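Local coordinates for hypothetical protein (Rhodococcus sp., PDB 2OV9), which probably hydrolyses medium- and long-chain fatty acyl-coenzyme A thioesters to the free acid and coenzyme A, as a member of the hotdog-fold THEM4/THEM5 thioesterase family, at residues 110-115 with 139-144; 135-140 with 172-177; 149-154 with 184-189; 165-170 with 192-197. One frame throughout, in Å; residues are numbered along the deposited sequence.

Overall arrangement
The hotdog fold illustrates how one long helix can be wrapped by a curved antiparallel sheet, and contacts 1 to 4 sample that principle from the core to its ends. Contacts 1 and 2, with centres 6 Å apart, set consecutive turns of helix 131-148 on the neighbouring strands 112-117 and 171-182. Those strands are joined by probable hydrogen bonds, G114 O to L174 N at 2.8 Å being one. Contacts 3 and 4 lie with centres 27 Å apart near opposite ends of strand 185-194, where loops, in addition to the helix, meet it. H140, shared by contacts 1 and 2, reaches H130 of the second subunit.

Contact 1: residues 110-115 with 139-144; sequences GSVRGT and DHVLGV
V112 of the 110-115 segment meets two valines of helix 131-148, V141 and V144, and its side chain shows how a single branched residue can span one turn of helix. Its CB is directed toward the helix and splits at once into two methyls. CG1 lies anti to the backbone N (chi1 152°, well short of a fully staggered 180°), which places it between the two helical valines: V112 CG1 touches V144 CG1 at 3.8 Å and V141 CG1 at 4.2 Å. The other methyl, V112 CG2, stays with V144 alone, 4.0 Å from V144 CG1 and 3.9 Å from the carbonyl oxygen V144 O. The two approaches differ in direction, for V112 crosses V144 at about a right angle but runs past V141 in the opposite sense. This is the helix-on-sheet core of the hotdog fold, in which an antiparallel sheet curls around a long helix; strand 112-117 contributes to the wrapping. On the helix, V141 and V144 are three residues apart and so emerge on much the same side, each offering CG1. The side-chain contacts are methyl on methyl, and the three residues are buried. V141 also packs on L174 of the adjacent strand, while backbone hydrogen bonds from V112 to G176 and from G114 to L174 hold strand 112-117 in the sheet. On another side of the helix, H140 ND1 is hydrogen-bonded to H130 NE2 of the second subunit.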
loop_
_atom_site.group_PDB
_atom_site.type_symbol
_atom_site.label_atom_id
_atom_site.label_comp_id
_atom_site.label_asym_id
_atom_site.label_seq_id
_atom_site.Cartn_x
_atom_site.Cartn_y
_atom_site.Cartn_z
ATOM N N GLY B 110 18.361 -1.447 -19.372
ATOM C CA GLY B 110 17.742 -0.310 -18.684
ATOM C C GLY B 110 16.516 -0.702 -17.875
ATOM O O GLY B 110 16.035 0.073 -17.053
ATOM N N SER B 111 15.979 -1.895 -18.107
ATOM C CA SER B 111 14.807 -2.297 -17.336
ATOM C C SER B 111 15.218 -2.688 -15.905
ATOM O O SER B 111 16.404 -2.969 -15.627
ATOM C CB SER B 111 14.011 -3.407 -18.041
ATOM O OG SER B 111 14.738 -4.619 -18.143
ATOM N N VAL B 112 14.229 -2.682 -15.020
ATOM C CA VAL B 112 14.331 -3.115 -13.635
ATOM C C VAL B 112 13.299 -4.239 -13.507
ATOM O O VAL B 112 12.233 -4.171 -14.124
ATOM C CB VAL B 112 14.010 -1.898 -12.714
ATOM C CG1 VAL B 112 13.430 -2.287 -11.378
ATOM C CG2 VAL B 112 15.262 -1.002 -12.566
ATOM N N ARG B 113 13.612 -5.274 -12.737
ATOM C CA ARG B 113 12.741 -6.447 -12.637
ATOM C C ARG B 113 12.768 -7.070 -11.244
ATOM O O ARG B 113 13.819 -7.126 -10.599
ATOM C CB ARG B 113 13.194 -7.516 -13.650
ATOM C CG ARG B 113 12.347 -8.789 -13.655
ATOM C CD ARG B 113 12.935 -9.816 -14.629
ATOM N NE ARG B 113 12.496 -11.191 -14.349
ATOM C CZ ARG B 113 11.619 -11.845 -15.095
ATOM N NH1 ARG B 113 11.087 -11.235 -16.152
ATOM N NH2 ARG B 113 11.276 -13.099 -14.806
ATOM N N GLY B 114 11.620 -7.575 -10.801
ATOM C CA GLY B 114 11.578 -8.422 -9.614
ATOM C C GLY B 114 10.343 -9.299 -9.674
ATOM O O GLY B 114 9.462 -9.084 -10.515
ATOM N N THR B 115 10.295 -10.290 -8.794
ATOM C CA THR B 115 9.158 -11.193 -8.689
ATOM C C THR B 115 8.719 -11.207 -7.241
ATOM O O THR B 115 9.554 -11.300 -6.333
ATOM C CB THR B 115 9.581 -12.602 -9.110
ATOM O OG1 THR B 115 10.029 -12.546 -10.471
ATOM C CG2 THR B 115 8.425 -13.568 -9.037
ATOM N N ASP B 139 3.988 2.107 -9.382
ATOM C CA ASP B 139 4.516 3.443 -9.158
ATOM C C ASP B 139 5.981 3.371 -8.678
ATOM O O ASP B 139 6.888 3.984 -9.276
ATOM C CB ASP B 139 3.647 4.188 -8.139
ATOM C CG ASP B 139 4.174 5.570 -7.832
ATOM O OD1 ASP B 139 3.940 6.483 -8.630
ATOM O OD2 ASP B 139 4.838 5.751 -6.801
ATOM N N HIS B 140 6.209 2.624 -7.598
ATOM C CA HIS B 140 7.551 2.460 -7.063
ATOM C C HIS B 140 8.563 1.884 -8.045
ATOM O O HIS B 140 9.684 2.382 -8.151
ATOM C CB HIS B 140 7.568 1.577 -5.814
ATOM C CG HIS B 140 8.840 1.717 -5.046
ATOM N ND1 HIS B 140 9.095 2.809 -4.245
ATOM C CD2 HIS B 140 9.969 0.970 -5.043
ATOM C CE1 HIS B 140 10.313 2.708 -3.741
ATOM N NE2 HIS B 140 10.859 1.592 -4.195
ATOM N N VAL B 141 8.194 0.805 -8.729
ATOM C CA VAL B 141 9.061 0.252 -9.765
ATOM C C VAL B 141 9.496 1.280 -10.809
ATOM O O VAL B 141 10.659 1.261 -11.236
ATOM C CB VAL B 141 8.413 -0.973 -10.456
ATOM C CG1 VAL B 141 9.331 -1.511 -11.535
ATOM C CG2 VAL B 141 8.200 -2.048 -9.410
ATOM N N LEU B 142 8.570 2.152 -11.238
ATOM C CA LEU B 142 8.922 3.224 -12.192
ATOM C C LEU B 142 9.973 4.160 -11.594
ATOM O O LEU B 142 10.893 4.586 -12.293
ATOM C CB LEU B 142 7.688 4.058 -12.629
ATOM C CG LEU B 142 6.547 3.312 -13.344
ATOM C CD1 LEU B 142 5.531 4.312 -13.862
ATOM C CD2 LEU B 142 7.106 2.469 -14.473
ATOM N N GLY B 143 9.830 4.478 -10.308
ATOM C CA GLY B 143 10.856 5.264 -9.595
ATOM C C GLY B 143 12.227 4.613 -9.609
ATOM O O GLY B 143 13.249 5.264 -9.808
ATOM N N VAL B 144 12.250 3.308 -9.385
ATOM C CA VAL B 144 13.489 2.569 -9.381
ATOM C C VAL B 144 14.051 2.488 -10.793
ATOM O O VAL B 144 15.265 2.610 -10.979
ATOM C CB VAL B 144 13.287 1.150 -8.803
ATOM C CG1 VAL B 144 14.572 0.345 -8.879
ATOM C CG2 VAL B 144 12.798 1.227 -7.356
#

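Contact 2: residues 135-140 with 172-177; sequences ALLLDH and LTLTGK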
loop_
_atom_site.group_PDB
_atom_site.type_symbol
_atom_site.label_atom_id
_atom_site.label_comp_id
_atom_site.label_asym_id
_atom_site.label_seq_id
_atom_site.Cartn_x
_atom_site.Cartn_y
_atom_site.Cartn_z
ATOM N N ALA B 135 -1.170 -0.622 -8.337
ATOM C CA ALA B 135 -0.769 0.741 -8.681
ATOM C C ALA B 135 0.414 1.184 -7.811
ATOM O O ALA B 135 1.368 1.810 -8.324
ATOM C CB ALA B 135 -1.981 1.717 -8.535
ATOM N N LEU B 136 0.361 0.855 -6.506
ATOM C CA LEU B 136 1.441 1.246 -5.582
ATOM C C LEU B 136 2.748 0.589 -6.012
ATOM O O LEU B 136 3.793 1.253 -6.087
ATOM C CB LEU B 136 1.111 0.866 -4.126
ATOM C CG LEU B 136 2.240 0.725 -3.092
ATOM C CD1 LEU B 136 2.935 2.061 -2.706
ATOM C CD2 LEU B 136 1.690 0.114 -1.825
ATOM N N LEU B 137 2.707 -0.717 -6.271
ATOM C CA LEU B 137 3.931 -1.447 -6.639
ATOM C C LEU B 137 4.509 -0.873 -7.922
ATOM O O LEU B 137 5.715 -0.605 -7.997
ATOM C CB LEU B 137 3.677 -2.964 -6.827
ATOM C CG LEU B 137 3.082 -3.759 -5.657
ATOM C CD1 LEU B 137 3.148 -5.282 -5.894
ATOM C CD2 LEU B 137 3.772 -3.388 -4.391
ATOM N N LEU B 138 3.649 -0.666 -8.916
ATOM C CA LEU B 138 4.097 -0.174 -10.247
ATOM C C LEU B 138 4.657 1.250 -10.145
ATOM O O LEU B 138 5.683 1.566 -10.740
ATOM C CB LEU B 138 2.973 -0.260 -11.305
ATOM C CG LEU B 138 2.784 -1.687 -11.872
ATOM C CD1 LEU B 138 1.517 -1.781 -12.681
ATOM C CD2 LEU B 138 3.956 -2.080 -12.737
ATOM N N ASP B 139 3.988 2.107 -9.382
ATOM C CA ASP B 139 4.516 3.443 -9.158
ATOM C C ASP B 139 5.981 3.371 -8.678
ATOM O O ASP B 139 6.888 3.984 -9.276
ATOM C CB ASP B 139 3.647 4.188 -8.139
ATOM C CG ASP B 139 4.174 5.570 -7.832
ATOM O OD1 ASP B 139 3.940 6.483 -8.630
ATOM O OD2 ASP B 139 4.838 5.751 -6.801
ATOM N N HIS B 140 6.209 2.624 -7.598
ATOM C CA HIS B 140 7.551 2.460 -7.063
ATOM C C HIS B 140 8.563 1.884 -8.045
ATOM O O HIS B 140 9.684 2.382 -8.151
ATOM C CB HIS B 140 7.568 1.577 -5.814
ATOM C CG HIS B 140 8.840 1.717 -5.046
ATOM N ND1 HIS B 140 9.095 2.809 -4.245
ATOM C CD2 HIS B 140 9.969 0.970 -5.043
ATOM C CE1 HIS B 140 10.313 2.708 -3.741
ATOM N NE2 HIS B 140 10.859 1.592 -4.195
ATOM N N LEU B 172 4.345 -12.968 -9.258
ATOM C CA LEU B 172 4.069 -11.878 -10.200
ATOM C C LEU B 172 5.363 -11.146 -10.594
ATOM O O LEU B 172 6.118 -10.730 -9.728
ATOM C CB LEU B 172 3.139 -10.841 -9.531
ATOM C CG LEU B 172 1.847 -11.387 -8.904
ATOM C CD1 LEU B 172 1.111 -10.277 -8.145
ATOM C CD2 LEU B 172 0.923 -12.071 -9.936
ATOM N N THR B 173 5.606 -10.979 -11.895
ATOM C CA THR B 173 6.806 -10.303 -12.349
ATOM C C THR B 173 6.499 -8.849 -12.526
ATOM O O THR B 173 5.633 -8.503 -13.328
ATOM C CB THR B 173 7.265 -10.842 -13.713
ATOM O OG1 THR B 173 7.391 -12.268 -13.629
ATOM C CG2 THR B 173 8.622 -10.203 -14.120
ATOM N N LEU B 174 7.241 -8.013 -11.811
ATOM C CA LEU B 174 7.161 -6.575 -11.941
ATOM C C LEU B 174 8.333 -6.095 -12.788
ATOM O O LEU B 174 9.458 -6.521 -12.579
ATOM C CB LEU B 174 7.253 -5.916 -10.566
ATOM C CG LEU B 174 6.418 -6.444 -9.386
ATOM C CD1 LEU B 174 6.667 -5.599 -8.146
ATOM C CD2 LEU B 174 4.920 -6.474 -9.677
ATOM N N THR B 175 8.060 -5.220 -13.753
ATOM C CA THR B 175 9.099 -4.676 -14.621
ATOM C C THR B 175 8.816 -3.186 -14.865
ATOM O O THR B 175 7.657 -2.783 -14.930
ATOM C CB THR B 175 9.109 -5.408 -15.976
ATOM O OG1 THR B 175 9.222 -6.828 -15.756
ATOM C CG2 THR B 175 10.275 -4.947 -16.812
ATOM N N GLY B 176 9.869 -2.390 -15.007
ATOM C CA GLY B 176 9.761 -0.957 -15.323
ATOM C C GLY B 176 10.942 -0.564 -16.198
ATOM O O GLY B 176 12.004 -1.181 -16.121
ATOM N N LYS B 177 10.755 0.452 -17.028
ATOM C CA LYS B 177 11.833 0.977 -17.868
ATOM C C LYS B 177 11.558 2.426 -18.237
ATOM O O LYS B 177 10.447 2.780 -18.604
ATOM C CB LYS B 177 12.020 0.136 -19.122
ATOM C CG LYS B 177 13.199 0.568 -19.992
ATOM C CD LYS B 177 13.455 -0.421 -21.119
ATOM C CE LYS B 177 14.501 0.135 -22.044
ATOM N NZ LYS B 177 14.858 -0.848 -23.090
#
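This is a buried leucine contact between helix 131-148 and the inner surface of strand 171-182, with its centre about 8 Å from the centre of the chain. L137 and L174 both direct their side chains across the interface, and their methyls meet where the two chains slant past each other. L174 CD1 is the atom that does the touching: it lies 4.2 Å from L137 CD1 and equally far from L137 CB, so it rests along the flank of the helical leucine as well as against its end. In L137 a chi1 of -57° turns CG to the side of the backbone N, and the extended chi2 carries CD1 outward to the strand. In this hotdog domain the pair joins the central helix to the sheet, strand 171-182 lying between strands 112-117 and 185-194. L138 takes a smaller share. Its side chain leaves the helix at a slant, but its end comes nearer, and L138 CD2 stops 4.4 Å from the carbonyl oxygen T175 O. I192 of the next strand packs on L138 and L174 alike, continuing the apolar surface. Elsewhere on the helix, A135 packs on A135 of the second subunit and L136 on its G132.

Contact 3: residues 149-154 with 184-189; sequences GGKAGM and RKITTA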
loop_
_atom_site.group_PDB
_atom_site.type_symbol
_atom_site.label_atom_id
_atom_site.label_comp_id
_atom_site.label_asym_id
_atom_site.label_seq_id
_atom_site.Cartn_x
_atom_site.Cartn_y
_atom_site.Cartn_z
ATOM N N GLY B 149 18.101 4.105 -14.656
ATOM C CA GLY B 149 18.360 4.775 -15.926
ATOM C C GLY B 149 19.128 6.080 -15.738
ATOM O O GLY B 149 19.321 6.813 -16.688
ATOM N N GLY B 150 19.549 6.375 -14.509
ATOM C CA GLY B 150 20.352 7.564 -14.226
ATOM C C GLY B 150 19.575 8.868 -14.243
ATOM O O GLY B 150 20.157 9.950 -14.424
ATOM N N LYS B 151 18.262 8.778 -14.041
ATOM C CA LYS B 151 17.415 9.970 -14.016
ATOM C C LYS B 151 16.618 10.070 -12.718
ATOM O O LYS B 151 16.512 9.116 -11.950
ATOM C CB LYS B 151 16.479 9.995 -15.229
ATOM C CG LYS B 151 17.134 10.432 -16.546
ATOM C CD LYS B 151 17.516 11.933 -16.554
ATOM C CE LYS B 151 16.311 12.857 -16.801
ATOM N NZ LYS B 151 16.618 14.339 -16.695
ATOM N N ALA B 152 16.076 11.246 -12.473
ATOM C CA ALA B 152 15.365 11.524 -11.242
ATOM C C ALA B 152 14.227 12.411 -11.636
ATOM O O ALA B 152 14.435 13.375 -12.367
ATOM C CB ALA B 152 16.273 12.282 -10.280
ATOM N N GLY B 153 13.035 12.122 -11.141
ATOM C CA GLY B 153 11.922 13.038 -11.337
ATOM C C GLY B 153 10.811 12.822 -10.342
ATOM O O GLY B 153 10.584 11.687 -9.910
HETATM N N MSE B 154 10.156 13.922 -9.954
HETATM C CA MSE B 154 8.923 13.918 -9.155
HETATM C C MSE B 154 7.800 13.304 -9.966
HETATM O O MSE B 154 7.687 13.596 -11.157
HETATM C CB MSE B 154 8.497 15.354 -8.854
HETATM C CG MSE B 154 8.995 15.951 -7.575
HETATM SE SE MSE B 154 8.005 17.606 -7.280
HETATM C CE MSE B 154 6.334 16.861 -6.594
ATOM N N ARG B 184 13.172 18.237 -18.724
ATOM C CA ARG B 184 12.909 17.819 -17.338
ATOM C C ARG B 184 11.928 16.637 -17.316
ATOM O O ARG B 184 11.776 15.955 -16.298
ATOM C CB ARG B 184 12.370 18.990 -16.494
ATOM C CG ARG B 184 13.285 20.219 -16.424
ATOM C CD ARG B 184 12.648 21.369 -15.633
ATOM N NE ARG B 184 13.043 22.682 -16.168
ATOM C CZ ARG B 184 12.790 23.861 -15.591
ATOM N NH1 ARG B 184 12.140 23.927 -14.433
ATOM N NH2 ARG B 184 13.192 24.988 -16.173
ATOM N N LYS B 185 11.305 16.377 -18.467
ATOM C CA LYS B 185 10.202 15.436 -18.571
ATOM C C LYS B 185 10.654 14.001 -18.857
ATOM O O LYS B 185 11.303 13.722 -19.872
ATOM C CB LYS B 185 9.193 15.916 -19.617
ATOM C CG LYS B 185 8.742 17.360 -19.375
ATOM C CD LYS B 185 7.370 17.655 -19.971
ATOM C CE LYS B 185 6.571 18.584 -19.048
ATOM N NZ LYS B 185 5.514 19.375 -19.752
ATOM N N ILE B 186 10.283 13.098 -17.960
ATOM C CA ILE B 186 10.633 11.693 -18.087
ATOM C C ILE B 186 9.372 10.871 -18.272
ATOM O O ILE B 186 8.390 11.084 -17.567
ATOM C CB ILE B 186 11.388 11.202 -16.846
ATOM C CG1 ILE B 186 12.691 11.991 -16.690
ATOM C CG2 ILE B 186 11.645 9.679 -16.938
ATOM C CD1 ILE B 186 12.990 12.413 -15.269
ATOM N N THR B 187 9.407 9.948 -19.234
ATOM C CA THR B 187 8.342 8.964 -19.408
ATOM C C THR B 187 8.864 7.580 -19.089
ATOM O O THR B 187 9.901 7.152 -19.630
ATOM C CB THR B 187 7.790 8.950 -20.844
ATOM O OG1 THR B 187 7.140 10.195 -21.110
ATOM C CG2 THR B 187 6.765 7.840 -21.014
ATOM N N THR B 188 8.105 6.872 -18.250
ATOM C CA THR B 188 8.480 5.565 -17.766
ATOM C C THR B 188 7.296 4.609 -17.876
ATOM O O THR B 188 6.154 5.009 -17.630
ATOM C CB THR B 188 8.933 5.682 -16.309
ATOM O OG1 THR B 188 9.738 6.859 -16.163
ATOM C CG2 THR B 188 9.756 4.456 -15.862
ATOM N N ALA B 189 7.567 3.348 -18.229
ATOM C CA ALA B 189 6.510 2.346 -18.386
ATOM C C ALA B 189 6.841 1.047 -17.635
ATOM O O ALA B 189 8.010 0.725 -17.396
ATOM C CB ALA B 189 6.255 2.042 -19.873
#
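Two successive bends, chi2 -69° and chi3 -78°, fold the K151 side chain over I186, while the first torsion of I186 sends CG1 to the side of its backbone N and CD1 out toward the loop. The lysine thus works here through its aliphatic part: K151 CE lies 3.7 Å from both I186 CG1 and I186 CD1, the two chains crossing at a slant. Chi2 of I186 is 137°, away from the usual staggered positions, and the methyl it swings out comes against backbone as well as side chain. I186 CD1 is 3.4 Å from the carbonyl oxygen A152 O and 4.1 Å from G153 CA. G153, without a side chain, lets CD1 come against its CA. One isoleucine therefore fills the angle between a folded lysine and a nearly extended piece of backbone, an example of one methyl serving several loop residues at once. Just before it, G150, with positive phi, ends helix 131-148 in a Schellman motif that turns the chain toward K151. K151 also packs on L178 and V181 of strand 171-182, whereas I186 touches N146 of the helix and F207 of strand 199-208, so the contact joins the exit from the helix to three strands at one end of the hotdog sheet.

Contact 4: residues 165-170 with 192-197; sequences PTPLFE and IRTADG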
loop_
_atom_site.group_PDB
_atom_site.type_symbol
_atom_site.label_atom_id
_atom_site.label_comp_id
_atom_site.label_asym_id
_atom_site.label_seq_id
_atom_site.Cartn_x
_atom_site.Cartn_y
_atom_site.Cartn_z
ATOM N N PRO B 165 -7.277 -10.217 -14.163
ATOM C CA PRO B 165 -7.149 -10.412 -12.705
ATOM C C PRO B 165 -5.705 -10.689 -12.262
ATOM O O PRO B 165 -4.963 -11.409 -12.943
ATOM C CB PRO B 165 -8.011 -11.656 -12.457
ATOM C CG PRO B 165 -9.137 -11.499 -13.477
ATOM C CD PRO B 165 -8.467 -10.913 -14.706
ATOM N N THR B 166 -5.314 -10.108 -11.135
ATOM C CA THR B 166 -3.961 -10.261 -10.628
ATOM C C THR B 166 -4.020 -11.123 -9.374
ATOM O O THR B 166 -4.489 -10.667 -8.343
ATOM C CB THR B 166 -3.372 -8.889 -10.259
ATOM O OG1 THR B 166 -3.561 -7.968 -11.347
ATOM C CG2 THR B 166 -1.892 -9.029 -9.972
ATOM N N PRO B 167 -3.582 -12.371 -9.453
ATOM C CA PRO B 167 -3.822 -13.246 -8.301
ATOM C C PRO B 167 -2.870 -13.090 -7.145
ATOM O O PRO B 167 -1.710 -12.770 -7.325
ATOM C CB PRO B 167 -3.652 -14.663 -8.886
ATOM C CG PRO B 167 -2.722 -14.451 -10.077
ATOM C CD PRO B 167 -2.937 -13.074 -10.587
ATOM N N LEU B 168 -3.379 -13.363 -5.954
ATOM C CA LEU B 168 -2.557 -13.564 -4.771
ATOM C C LEU B 168 -1.953 -14.963 -4.845
ATOM O O LEU B 168 -2.422 -15.811 -5.623
ATOM C CB LEU B 168 -3.436 -13.453 -3.513
ATOM C CG LEU B 168 -4.133 -12.115 -3.210
ATOM C CD1 LEU B 168 -5.077 -12.297 -2.050
ATOM C CD2 LEU B 168 -3.073 -11.040 -2.914
ATOM N N PHE B 169 -0.935 -15.210 -4.020
ATOM C CA PHE B 169 -0.364 -16.547 -3.795
ATOM C C PHE B 169 0.407 -17.159 -4.967
ATOM O O PHE B 169 0.641 -18.372 -4.996
ATOM C CB PHE B 169 -1.432 -17.547 -3.314
ATOM C CG PHE B 169 -2.470 -16.946 -2.395
ATOM C CD1 PHE B 169 -2.091 -16.270 -1.227
ATOM C CD2 PHE B 169 -3.818 -17.064 -2.697
ATOM C CE1 PHE B 169 -3.057 -15.699 -0.386
ATOM C CE2 PHE B 169 -4.810 -16.504 -1.854
ATOM C CZ PHE B 169 -4.421 -15.823 -0.690
ATOM N N GLU B 170 0.754 -16.350 -5.955
ATOM C CA GLU B 170 1.578 -16.856 -7.047
ATOM C C GLU B 170 2.546 -15.783 -7.506
ATOM O O GLU B 170 2.318 -14.611 -7.248
ATOM C CB GLU B 170 0.721 -17.392 -8.198
ATOM C CG GLU B 170 0.175 -16.358 -9.127
ATOM C CD GLU B 170 -0.818 -16.972 -10.115
ATOM O OE1 GLU B 170 -1.748 -17.675 -9.666
ATOM O OE2 GLU B 170 -0.672 -16.748 -11.338
ATOM N N ILE B 192 2.860 -5.674 -14.710
ATOM C CA ILE B 192 2.881 -6.799 -13.782
ATOM C C ILE B 192 2.385 -7.948 -14.628
ATOM O O ILE B 192 1.307 -7.841 -15.223
ATOM C CB ILE B 192 1.857 -6.614 -12.629
ATOM C CG1 ILE B 192 2.302 -5.488 -11.704
ATOM C CG2 ILE B 192 1.681 -7.925 -11.835
ATOM C CD1 ILE B 192 1.334 -5.119 -10.552
ATOM N N ARG B 193 3.146 -9.041 -14.665
ATOM C CA ARG B 193 2.732 -10.228 -15.414
ATOM C C ARG B 193 2.654 -11.463 -14.534
ATOM O O ARG B 193 3.370 -11.578 -13.542
ATOM C CB ARG B 193 3.735 -10.514 -16.540
ATOM C CG ARG B 193 3.795 -9.417 -17.580
ATOM C CD ARG B 193 4.924 -9.597 -18.596
ATOM N NE ARG B 193 4.973 -8.374 -19.406
ATOM C CZ ARG B 193 4.609 -8.300 -20.684
ATOM N NH1 ARG B 193 4.203 -9.385 -21.335
ATOM N NH2 ARG B 193 4.660 -7.137 -21.321
ATOM N N THR B 194 1.833 -12.430 -14.923
ATOM C CA THR B 194 1.915 -13.728 -14.272
ATOM C C THR B 194 3.083 -14.519 -14.857
ATOM O O THR B 194 3.734 -14.085 -15.825
ATOM C CB THR B 194 0.586 -14.504 -14.370
ATOM O OG1 THR B 194 0.097 -14.477 -15.718
ATOM C CG2 THR B 194 -0.446 -13.886 -13.414
ATOM N N ALA B 195 3.353 -15.683 -14.267
ATOM C CA ALA B 195 4.474 -16.521 -14.675
ATOM C C ALA B 195 4.415 -16.948 -16.148
ATOM O O ALA B 195 5.451 -17.165 -16.771
ATOM C CB ALA B 195 4.556 -17.762 -13.754
ATOM N N ASP B 196 3.213 -17.082 -16.707
ATOM C CA ASP B 196 3.063 -17.389 -18.141
ATOM C C ASP B 196 3.338 -16.165 -19.050
ATOM O O ASP B 196 3.351 -16.265 -20.278
ATOM C CB ASP B 196 1.671 -17.975 -18.425
ATOM C CG ASP B 196 0.545 -16.995 -18.092
ATOM O OD1 ASP B 196 0.840 -15.870 -17.651
ATOM O OD2 ASP B 196 -0.638 -17.346 -18.283
ATOM N N GLY B 197 3.566 -15.012 -18.450
ATOM C CA GLY B 197 3.973 -13.873 -19.235
ATOM C C GLY B 197 2.818 -12.930 -19.522
ATOM O O GLY B 197 3.049 -11.795 -19.947
HETATM O O HOH W 1 2.191 -16.285 -11.779
#
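I192, still within strand 185-194, meets the 165-170 loop through one methyl: I192 CG2 lies 4.2 Å from T166 CG2, the two side chains crossing at about a right angle. It is the buried end of the contact, and I192 continues inward onto S134 and L138 of the central helix of the hotdog fold. R193, next along, points away from the loop and finds its partners elsewhere. R193 NH1 donates to G197 O at 3.0 Å, lying nearly in line with the carbonyl although the acceptor sits 20° out of the guanidinium plane, and R193 NH2 forms a salt bridge with D191 OD2. T194 turns back to the loop and has the largest share on its segment. With chi1 at 48°, OG1 sits between the backbone N and the carbonyl carbon and CG2 is left to face the loop; the approach of OG1 to D196 OD1 is too short to be taken at face value. T194 CG2 is 3.9 Å from P167 CD and 3.5 Å from E170 OE2, which also approaches T194 CB. The type I turn from T194 to G197 then reverses the chain toward strand 199-208. A195 N donates to a water at 2.8 Å, and that water donates to E170 OE2 at 2.9 Å. The chemistry is therefore graded: methyl against methyl near the core, and toward the surface a carboxylate that reaches the turn through water. E170 OE2 and D196 OD1 stand 6.6 Å apart, and these like charges would probably repel each other only mildly.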